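Local coordinates for cupin 2 conserved barrel domain protein (Leptotrichia buccalis, PDB 3RNS) that is of unknown function but belongs to the cupin superfamily and folds into two cupin-type beta-barrels within one chain, at residues N58-C63 with L153-M158; G68-E73 with D83-T88; K77-G82 with L101-I106. One frame throughout, in Å; residues are numbered along the deposited sequence. Where two conformers were deposited one is given.

Contact 1 (N58-C63 with L153-M158); sequences NRYYYC and LVMTIM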
loop_
_atom_site.group_PDB
_atom_site.type_symbol
_atom_site.label_atom_id
_atom_site.label_comp_id
_atom_site.label_asym_id
_atom_site.label_seq_id
_atom_site.Cartn_x
_atom_site.Cartn_y
_atom_site.Cartn_z
ATOM N N ASN A 58 -7.614 -3.131 -13.378
ATOM C CA ASN A 58 -7.803 -3.679 -12.044
ATOM C C ASN A 58 -7.583 -2.624 -10.958
ATOM O O ASN A 58 -6.846 -1.643 -11.161
ATOM C CB ASN A 58 -6.871 -4.870 -11.810
ATOM C CG ASN A 58 -6.993 -5.941 -12.901
ATOM O OD1 ASN A 58 -8.059 -6.515 -13.100
ATOM N ND2 ASN A 58 -5.899 -6.193 -13.615
ATOM N N ARG A 59 -8.234 -2.837 -9.824
ATOM C CA ARG A 59 -8.054 -1.998 -8.656
ATOM C C ARG A 59 -7.735 -2.888 -7.461
ATOM O O ARG A 59 -8.298 -3.995 -7.324
ATOM C CB ARG A 59 -9.322 -1.227 -8.352
ATOM C CG ARG A 59 -9.808 -0.298 -9.460
ATOM C CD ARG A 59 -9.062 1.020 -9.438
ATOM N NE ARG A 59 -9.471 1.943 -10.506
ATOM C CZ ARG A 59 -8.991 1.927 -11.755
ATOM N NH1 ARG A 59 -8.126 0.997 -12.149
ATOM N NH2 ARG A 59 -9.395 2.837 -12.630
ATOM N N TYR A 60 -6.829 -2.408 -6.624
ATOM C CA TYR A 60 -6.413 -3.075 -5.418
ATOM C C TYR A 60 -6.516 -2.051 -4.287
ATOM O O TYR A 60 -6.226 -0.870 -4.483
ATOM C CB TYR A 60 -4.956 -3.547 -5.528
ATOM C CG TYR A 60 -4.701 -4.349 -6.768
ATOM C CD1 TYR A 60 -4.834 -5.710 -6.761
ATOM C CD2 TYR A 60 -4.335 -3.730 -7.949
ATOM C CE1 TYR A 60 -4.655 -6.467 -7.941
ATOM C CE2 TYR A 60 -4.140 -4.463 -9.121
ATOM C CZ TYR A 60 -4.311 -5.831 -9.106
ATOM O OH TYR A 60 -4.092 -6.563 -10.260
ATOM N N TYR A 61 -6.907 -2.525 -3.113
ATOM C CA TYR A 61 -7.117 -1.717 -1.943
ATOM C C TYR A 61 -6.395 -2.319 -0.789
ATOM O O TYR A 61 -6.498 -3.552 -0.578
ATOM C CB TYR A 61 -8.608 -1.675 -1.605
ATOM C CG TYR A 61 -9.380 -0.862 -2.615
ATOM C CD1 TYR A 61 -9.371 0.516 -2.551
ATOM C CD2 TYR A 61 -10.060 -1.471 -3.672
ATOM C CE1 TYR A 61 -10.038 1.290 -3.462
ATOM C CE2 TYR A 61 -10.739 -0.702 -4.602
ATOM C CZ TYR A 61 -10.717 0.679 -4.478
ATOM O OH TYR A 61 -11.329 1.482 -5.387
ATOM N N TYR A 62 -5.683 -1.476 -0.048
ATOM C CA TYR A 62 -5.154 -1.850 1.276
ATOM C C TYR A 62 -5.790 -0.932 2.305
ATOM O O TYR A 62 -5.725 0.310 2.178
ATOM C CB TYR A 62 -3.615 -1.754 1.301
ATOM C CG TYR A 62 -3.066 -2.023 2.689
ATOM C CD1 TYR A 62 -3.136 -3.309 3.240
ATOM C CD2 TYR A 62 -2.588 -1.007 3.489
ATOM C CE1 TYR A 62 -2.714 -3.576 4.502
ATOM C CE2 TYR A 62 -2.127 -1.287 4.800
ATOM C CZ TYR A 62 -2.216 -2.571 5.284
ATOM O OH TYR A 62 -1.798 -2.909 6.529
ATOM N N CYS A 63 -6.439 -1.512 3.313
ATOM C CA CYS A 63 -7.140 -0.733 4.334
ATOM C C CYS A 63 -6.220 -0.493 5.520
ATOM O O CYS A 63 -5.691 -1.454 6.130
ATOM C CB CYS A 63 -8.407 -1.471 4.773
ATOM S SG CYS A 63 -9.255 -0.704 6.106
ATOM N N LEU A 153 3.107 -2.464 -12.888
ATOM C CA LEU A 153 2.783 -2.593 -11.476
ATOM C C LEU A 153 3.272 -3.919 -10.880
ATOM O O LEU A 153 3.008 -5.018 -11.418
ATOM C CB LEU A 153 1.263 -2.474 -11.312
ATOM C CG LEU A 153 0.718 -2.579 -9.897
ATOM C CD1 LEU A 153 1.195 -1.374 -9.053
ATOM C CD2 LEU A 153 -0.837 -2.716 -9.910
ATOM N N VAL A 154 4.009 -3.806 -9.784
ATOM C CA VAL A 154 4.474 -4.957 -9.022
ATOM C C VAL A 154 4.160 -4.731 -7.558
ATOM O O VAL A 154 4.472 -3.638 -7.005
ATOM C CB VAL A 154 5.998 -5.217 -9.239
ATOM C CG1 VAL A 154 6.518 -6.387 -8.365
ATOM C CG2 VAL A 154 6.260 -5.455 -10.706
HETATM N N MSE A 155 3.502 -5.716 -6.931
HETATM C CA MSE A 155 3.215 -5.646 -5.499
HETATM C C MSE A 155 3.684 -6.917 -4.834
HETATM O O MSE A 155 3.378 -8.019 -5.286
HETATM C CB MSE A 155 1.713 -5.422 -5.199
HETATM C CG MSE A 155 1.143 -4.131 -5.805
HETATM SE SE MSE A 155 -0.784 -3.908 -5.566
HETATM C CE MSE A 155 -0.840 -3.634 -3.644
ATOM N N THR A 156 4.415 -6.748 -3.753
ATOM C CA THR A 156 5.030 -7.854 -3.074
ATOM C C THR A 156 4.986 -7.621 -1.591
ATOM O O THR A 156 5.144 -6.466 -1.139
ATOM C CB THR A 156 6.494 -7.953 -3.563
ATOM O OG1 THR A 156 6.475 -8.297 -4.958
ATOM C CG2 THR A 156 7.267 -9.021 -2.806
ATOM N N ILE A 157 4.743 -8.686 -0.822
ATOM C CA ILE A 157 4.817 -8.626 0.623
ATOM C C ILE A 157 6.044 -9.405 1.110
ATOM O O ILE A 157 6.346 -10.479 0.575
ATOM C CB ILE A 157 3.465 -9.146 1.282
ATOM C CG1 ILE A 157 3.637 -9.476 2.759
ATOM C CG2 ILE A 157 2.866 -10.334 0.567
ATOM C CD1 ILE A 157 3.603 -8.250 3.612
HETATM N N MSE A 158 6.722 -8.887 2.134
HETATM C CA MSE A 158 7.967 -9.505 2.613
HETATM C C MSE A 158 8.064 -9.479 4.109
HETATM O O MSE A 158 7.623 -8.519 4.726
HETATM C CB MSE A 158 9.196 -8.782 2.044
HETATM C CG MSE A 158 9.053 -8.410 0.542
HETATM SE SE MSE A 158 10.678 -7.509 -0.162
HETATM C CE MSE A 158 11.914 -8.922 -0.019
#
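The two cupin barrels of this chain pack sheet against sheet here, strand 59-63 of the first facing strand 153-158 of the second across a buried apolar seam. Tyr60 and Met155 have the nearest CA atoms, 10.0 Å apart, so the sheets are held by side chains. The Tyr60 ring takes both partners on oblique approaches. In the conformer given, one of two, Met155, a selenomethionine, makes a Met-aromatic contact, with SE 4.1 Å from Tyr60 CG. The selenium lies 4.6 Å from the centroid of the Tyr60 ring, 29° off the ring normal. Its chain bends at chi3 (68°). Leu153 comes to the CD2-CE2 side of the ring, its CD2 3.8 Å from Tyr60 CE2; the two side chains slide past each other in opposite directions. With CG anti to the carbonyl carbon (chi1 -52°), Tyr60 swings its ring back past the backbone N, to the level of Leu153. In its own sheet, strand 59-65 is paired with strands 83-87 and 101-108; from these neighbours Phe84 packs against Tyr60, and Ile106 against Leu153 and Met155. Strand 142-150, next to 153-160 in the second sheet, brings Val148 and Lys150 against Tyr60.

Contact 2 (G68-E73 with D83-T88); sequences GEIFIE and DFLEIT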
loop_
_atom_site.group_PDB
_atom_site.type_symbol
_atom_site.label_atom_id
_atom_site.label_comp_id
_atom_site.label_asym_id
_atom_site.label_seq_id
_atom_site.Cartn_x
_atom_site.Cartn_y
_atom_site.Cartn_z
ATOM N N GLY A 68 -15.268 -1.333 6.587
ATOM C CA GLY A 68 -16.300 -1.070 5.616
ATOM C C GLY A 68 -16.791 -2.282 4.869
ATOM O O GLY A 68 -16.449 -3.408 5.211
ATOM N N GLU A 69 -17.607 -2.025 3.849
ATOM C CA GLU A 69 -18.250 -3.060 3.051
ATOM C C GLU A 69 -18.086 -2.723 1.563
ATOM O O GLU A 69 -18.248 -1.561 1.166
ATOM C CB GLU A 69 -19.721 -3.161 3.437
ATOM C CG GLU A 69 -19.907 -3.376 4.945
ATOM C CD GLU A 69 -21.341 -3.765 5.367
ATOM O OE1 GLU A 69 -22.318 -3.105 4.947
ATOM O OE2 GLU A 69 -21.484 -4.737 6.153
ATOM N N ILE A 70 -17.733 -3.727 0.762
ATOM C CA ILE A 70 -17.580 -3.545 -0.666
ATOM C C ILE A 70 -18.653 -4.377 -1.312
ATOM O O ILE A 70 -18.824 -5.526 -0.945
ATOM C CB ILE A 70 -16.215 -4.021 -1.194
ATOM C CG1 ILE A 70 -15.084 -3.801 -0.169
ATOM C CG2 ILE A 70 -15.869 -3.289 -2.494
ATOM C CD1 ILE A 70 -14.477 -2.407 -0.174
ATOM N N PHE A 71 -19.403 -3.800 -2.235
ATOM C CA PHE A 71 -20.405 -4.555 -2.950
ATOM C C PHE A 71 -19.950 -4.574 -4.374
ATOM O O PHE A 71 -19.914 -3.533 -5.010
ATOM C CB PHE A 71 -21.771 -3.908 -2.845
ATOM C CG PHE A 71 -22.222 -3.663 -1.431
ATOM C CD1 PHE A 71 -23.056 -4.566 -0.780
ATOM C CD2 PHE A 71 -21.817 -2.509 -0.750
ATOM C CE1 PHE A 71 -23.481 -4.322 0.526
ATOM C CE2 PHE A 71 -22.222 -2.258 0.550
ATOM C CZ PHE A 71 -23.058 -3.165 1.196
ATOM N N ILE A 72 -19.547 -5.748 -4.849
ATOM C CA ILE A 72 -19.062 -5.923 -6.216
ATOM C C ILE A 72 -20.162 -6.637 -6.957
ATOM O O ILE A 72 -20.589 -7.717 -6.523
ATOM C CB ILE A 72 -17.772 -6.791 -6.292
ATOM C CG1 ILE A 72 -16.864 -6.543 -5.083
ATOM C CG2 ILE A 72 -17.033 -6.530 -7.600
ATOM C CD1 ILE A 72 -15.420 -6.996 -5.266
ATOM N N GLU A 73 -20.615 -6.043 -8.065
ATOM C CA GLU A 73 -21.761 -6.549 -8.809
ATOM C C GLU A 73 -22.672 -7.312 -7.834
ATOM O O GLU A 73 -22.943 -8.510 -8.022
ATOM C CB GLU A 73 -21.337 -7.485 -9.976
ATOM C CG GLU A 73 -20.402 -6.893 -11.072
ATOM C CD GLU A 73 -21.095 -5.998 -12.106
ATOM O OE1 GLU A 73 -22.099 -6.436 -12.727
ATOM O OE2 GLU A 73 -20.601 -4.871 -12.332
ATOM N N ASP A 83 -6.393 -5.309 5.839
ATOM C CA ASP A 83 -6.859 -6.150 4.755
ATOM C C ASP A 83 -6.468 -5.607 3.386
ATOM O O ASP A 83 -6.431 -4.397 3.180
ATOM C CB ASP A 83 -8.351 -6.261 4.756
ATOM C CG ASP A 83 -8.885 -7.168 5.854
ATOM O OD1 ASP A 83 -8.142 -8.027 6.379
ATOM O OD2 ASP A 83 -10.090 -7.025 6.146
ATOM N N PHE A 84 -6.284 -6.548 2.460
ATOM C CA PHE A 84 -6.040 -6.310 1.064
ATOM C C PHE A 84 -7.157 -6.939 0.245
ATOM O O PHE A 84 -7.629 -8.041 0.586
ATOM C CB PHE A 84 -4.726 -6.968 0.722
ATOM C CG PHE A 84 -4.255 -6.692 -0.657
ATOM C CD1 PHE A 84 -4.492 -7.592 -1.679
ATOM C CD2 PHE A 84 -3.584 -5.528 -0.931
ATOM C CE1 PHE A 84 -4.003 -7.323 -2.976
ATOM C CE2 PHE A 84 -3.124 -5.246 -2.218
ATOM C CZ PHE A 84 -3.321 -6.147 -3.227
ATOM N N LEU A 85 -7.574 -6.242 -0.814
ATOM C CA LEU A 85 -8.585 -6.716 -1.722
ATOM C C LEU A 85 -8.269 -6.316 -3.169
ATOM O O LEU A 85 -7.903 -5.168 -3.425
ATOM C CB LEU A 85 -9.941 -6.099 -1.339
ATOM C CG LEU A 85 -11.192 -6.429 -2.189
ATOM C CD1 LEU A 85 -11.552 -7.899 -2.100
ATOM C CD2 LEU A 85 -12.323 -5.600 -1.696
ATOM N N GLU A 86 -8.436 -7.263 -4.092
ATOM C CA GLU A 86 -8.344 -7.024 -5.521
ATOM C C GLU A 86 -9.740 -7.006 -6.117
ATOM O O GLU A 86 -10.570 -7.852 -5.793
ATOM C CB GLU A 86 -7.564 -8.120 -6.251
ATOM C CG GLU A 86 -7.797 -8.062 -7.778
ATOM C CD GLU A 86 -6.985 -9.060 -8.637
ATOM O OE1 GLU A 86 -6.082 -9.747 -8.135
ATOM O OE2 GLU A 86 -7.262 -9.126 -9.861
ATOM N N ILE A 87 -9.972 -6.040 -7.007
ATOM C CA ILE A 87 -11.211 -5.933 -7.789
ATOM C C ILE A 87 -10.806 -5.933 -9.256
ATOM O O ILE A 87 -10.139 -5.018 -9.735
ATOM C CB ILE A 87 -11.996 -4.647 -7.419
ATOM C CG1 ILE A 87 -12.231 -4.618 -5.897
ATOM C CG2 ILE A 87 -13.296 -4.574 -8.183
ATOM C CD1 ILE A 87 -13.198 -3.618 -5.394
ATOM N N THR A 88 -11.165 -6.999 -9.964
ATOM C CA THR A 88 -10.781 -7.136 -11.373
ATOM C C THR A 88 -11.549 -6.133 -12.289
ATOM O O THR A 88 -12.618 -5.640 -11.941
ATOM C CB THR A 88 -10.918 -8.628 -11.854
ATOM O OG1 THR A 88 -12.237 -9.114 -11.582
ATOM C CG2 THR A 88 -9.924 -9.523 -11.112
#
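Ile70 is the first residue of segment 68-73 to reach strand 83-87, and it touches two side chains there. Its CG1 branch meets Leu85 tip to tip, with Ile70 CG1 3.6 Å from Leu85 CD2 and the terminal CD1 slightly farther from the same methyl. Leu85 extends its CG anti to the backbone N (chi1 179°), carrying its methyls out toward the opposing strand. The other branch of Ile70 works separately: CG2 lies 4.0 Å from Ile87 CD1, the two side chains crossing at a slant. One beta-branched residue thus touches two successive inward-facing residues of the opposing strand. Phe71 leaves on the other face of its strand, toward Ser94 and Glu96. Ile72 points inward again, and its CD1 is 4.0 Å from Ile87 CG1 and equally far from Ile87 CD1. The end of Ile87 thus touches both Ile70 and Ile72, which come at it from the side of their own strand. Strands 68-72 and 83-87 run nearly parallel, at 18°, but their axes stay 10.2 Å apart at closest, the spacing of two facing sheets. This is the apolar filling of a cupin beta-barrel, made by side chains from its two walls. Strand 67-72 sits between strands 93-97 and 76-80, which supply Ile95 and Ile79 to Ile70, while His91 and Lys77 touch Ile72. On the opposing wall strand 83-87 pairs with strand 59-65, whose Tyr61 packs on Ile87, and Tyr93 from strand 93-97 reaches Ile87 as well.

Contact 3 (K77-G82 with L101-I106); sequences KTISNG and LKLIEI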
loop_
_atom_site.group_PDB
_atom_site.type_symbol
_atom_site.label_atom_id
_atom_site.label_comp_id
_atom_site.label_asym_id
_atom_site.label_seq_id
_atom_site.Cartn_x
_atom_site.Cartn_y
_atom_site.Cartn_z
ATOM N N LYS A 77 -18.556 -7.985 0.417
ATOM C CA LYS A 77 -17.296 -8.344 1.056
ATOM C C LYS A 77 -17.080 -7.340 2.177
ATOM O O LYS A 77 -17.344 -6.140 2.011
ATOM C CB LYS A 77 -16.104 -8.242 0.101
ATOM C CG LYS A 77 -16.359 -8.618 -1.365
ATOM C CD LYS A 77 -16.392 -10.121 -1.613
ATOM C CE LYS A 77 -16.285 -10.416 -3.107
ATOM N NZ LYS A 77 -16.612 -11.833 -3.418
ATOM N N THR A 78 -16.590 -7.817 3.308
ATOM C CA THR A 78 -16.234 -6.960 4.425
ATOM C C THR A 78 -14.728 -6.642 4.335
ATOM O O THR A 78 -13.940 -7.484 3.935
ATOM C CB THR A 78 -16.606 -7.648 5.754
ATOM O OG1 THR A 78 -18.039 -7.625 5.894
ATOM C CG2 THR A 78 -15.982 -6.941 6.936
ATOM N N ILE A 79 -14.353 -5.409 4.663
ATOM C CA ILE A 79 -12.952 -5.002 4.650
ATOM C C ILE A 79 -12.656 -4.293 5.958
ATOM O O ILE A 79 -13.460 -3.519 6.456
ATOM C CB ILE A 79 -12.545 -4.160 3.366
ATOM C CG1 ILE A 79 -11.017 -4.056 3.253
ATOM C CG2 ILE A 79 -13.125 -2.735 3.376
ATOM C CD1 ILE A 79 -10.489 -3.487 1.870
ATOM N N SER A 80 -11.495 -4.594 6.516
ATOM C CA SER A 80 -11.072 -4.045 7.789
ATOM C C SER A 80 -9.604 -3.658 7.765
ATOM O O SER A 80 -8.843 -4.035 6.833
ATOM C CB SER A 80 -11.324 -5.081 8.898
ATOM O OG SER A 80 -11.044 -4.509 10.166
ATOM N N ASN A 81 -9.189 -2.901 8.771
ATOM C CA ASN A 81 -7.782 -2.524 8.910
ATOM C C ASN A 81 -6.809 -3.706 8.745
ATOM O O ASN A 81 -6.993 -4.694 9.375
ATOM C CB ASN A 81 -7.566 -1.925 10.305
ATOM C CG ASN A 81 -6.276 -1.128 10.421
ATOM O OD1 ASN A 81 -6.021 -0.568 11.459
ATOM N ND2 ASN A 81 -5.469 -1.073 9.376
ATOM N N GLY A 82 -5.775 -3.569 7.917
ATOM C CA GLY A 82 -4.854 -4.658 7.593
ATOM C C GLY A 82 -5.209 -5.511 6.385
ATOM O O GLY A 82 -4.419 -6.372 5.949
ATOM N N LEU A 101 -13.148 4.935 7.328
ATOM C CA LEU A 101 -12.457 3.958 6.513
ATOM C C LEU A 101 -11.384 4.652 5.705
ATOM O O LEU A 101 -11.658 5.640 5.037
ATOM C CB LEU A 101 -13.448 3.292 5.582
ATOM C CG LEU A 101 -12.843 2.235 4.687
ATOM C CD1 LEU A 101 -12.258 1.041 5.523
ATOM C CD2 LEU A 101 -13.900 1.818 3.687
ATOM N N LYS A 102 -10.154 4.158 5.802
ATOM C CA LYS A 102 -9.069 4.734 5.035
ATOM C C LYS A 102 -8.441 3.656 4.175
ATOM O O LYS A 102 -8.212 2.516 4.627
ATOM C CB LYS A 102 -8.029 5.391 5.946
ATOM C CG LYS A 102 -8.628 6.573 6.761
ATOM C CD LYS A 102 -7.589 7.268 7.562
ATOM C CE LYS A 102 -8.197 8.383 8.439
ATOM N NZ LYS A 102 -7.086 9.024 9.207
ATOM N N LEU A 103 -8.126 4.008 2.942
ATOM C CA LEU A 103 -7.721 3.011 1.948
ATOM C C LEU A 103 -6.595 3.551 1.134
ATOM O O LEU A 103 -6.600 4.764 0.778
ATOM C CB LEU A 103 -8.887 2.734 1.021
ATOM C CG LEU A 103 -10.190 2.127 1.550
ATOM C CD1 LEU A 103 -11.226 2.148 0.472
ATOM C CD2 LEU A 103 -9.965 0.703 2.095
ATOM N N ILE A 104 -5.626 2.691 0.806
ATOM C CA ILE A 104 -4.728 2.937 -0.300
ATOM C C ILE A 104 -5.371 2.273 -1.522
ATOM O O ILE A 104 -5.721 1.095 -1.466
ATOM C CB ILE A 104 -3.308 2.301 -0.105
ATOM C CG1 ILE A 104 -2.678 2.694 1.230
ATOM C CG2 ILE A 104 -2.411 2.700 -1.287
ATOM C CD1 ILE A 104 -1.286 2.089 1.485
ATOM N N GLU A 105 -5.518 3.005 -2.630
ATOM C CA GLU A 105 -6.066 2.481 -3.851
ATOM C C GLU A 105 -4.935 2.442 -4.886
ATOM O O GLU A 105 -4.322 3.449 -5.157
ATOM C CB GLU A 105 -7.218 3.364 -4.392
ATOM C CG GLU A 105 -7.804 2.866 -5.723
ATOM C CD GLU A 105 -8.863 3.810 -6.315
ATOM O OE1 GLU A 105 -8.522 4.604 -7.216
ATOM O OE2 GLU A 105 -10.043 3.752 -5.894
ATOM N N ILE A 106 -4.704 1.286 -5.479
ATOM C CA ILE A 106 -3.664 1.099 -6.477
ATOM C C ILE A 106 -4.425 0.703 -7.720
ATOM O O ILE A 106 -5.220 -0.213 -7.673
ATOM C CB ILE A 106 -2.650 -0.001 -6.093
ATOM C CG1 ILE A 106 -2.058 0.237 -4.706
ATOM C CG2 ILE A 106 -1.512 -0.049 -7.074
ATOM C CD1 ILE A 106 -2.806 -0.448 -3.568
#
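The backbones of strand 77-80 and strand 101-106 belong to different sheets and do not pair; they approach through side chains at the end where Leu101 and Leu103 lie. Ile79 points at the other strand and meets both leucines, one with each branch. Its CG2 methyl lies 4.4 Å from Leu101 CD1, while the longer branch carries CD1 to 4.2 Å from Leu103 CD2. That branch is fully extended (chi1 -167°, chi2 169°), which sends CD1 deep enough to reach the second leucine. The leucines start out across the direction of Ile79, and their terminal methyls come round to touch it. In the two-sheet cupin barrel this joins the outermost strand of the four-stranded sheet to an inner strand of the six-stranded one, through the apolar interior. After Ile79 the chain turns through Asn81 and Gly82, where Asn81 ND2 bonds to the carbonyl of Cys63 and Asp83 OD2 accepts from the backbone N of Ser80. Cys63, from the adjoining strand 59-65, packs on both Leu101 and Leu103. Farther along strand 101-108, buried Glu105 uses its two carboxylate oxygens on separate tyrosine hydroxyls, OE1 on Tyr38 and OE2 on Tyr61.

From the N terminus, segment 58-63 comes first, and its partner 153-158 lies in the second barrel, so contact 1 closes a long loop that holds both other contacts nested inside it. Within that loop contacts 2 and 3 cross: segment 77-82 falls between the two halves of contact 2, and 101-106 follows them. Both join the two sheets of the first barrel, their centres about 8 Å apart, and use neighbouring strands of one sheet, 67-72 for contact 2 and 76-80 for contact 3. Strand 59-65 binds the three together, lying between strands 83-87 and 101-108 in the six-stranded sheet. Contacts 2 and 3 thus pack one barrel internally, whereas contact 1 fastens it to the next.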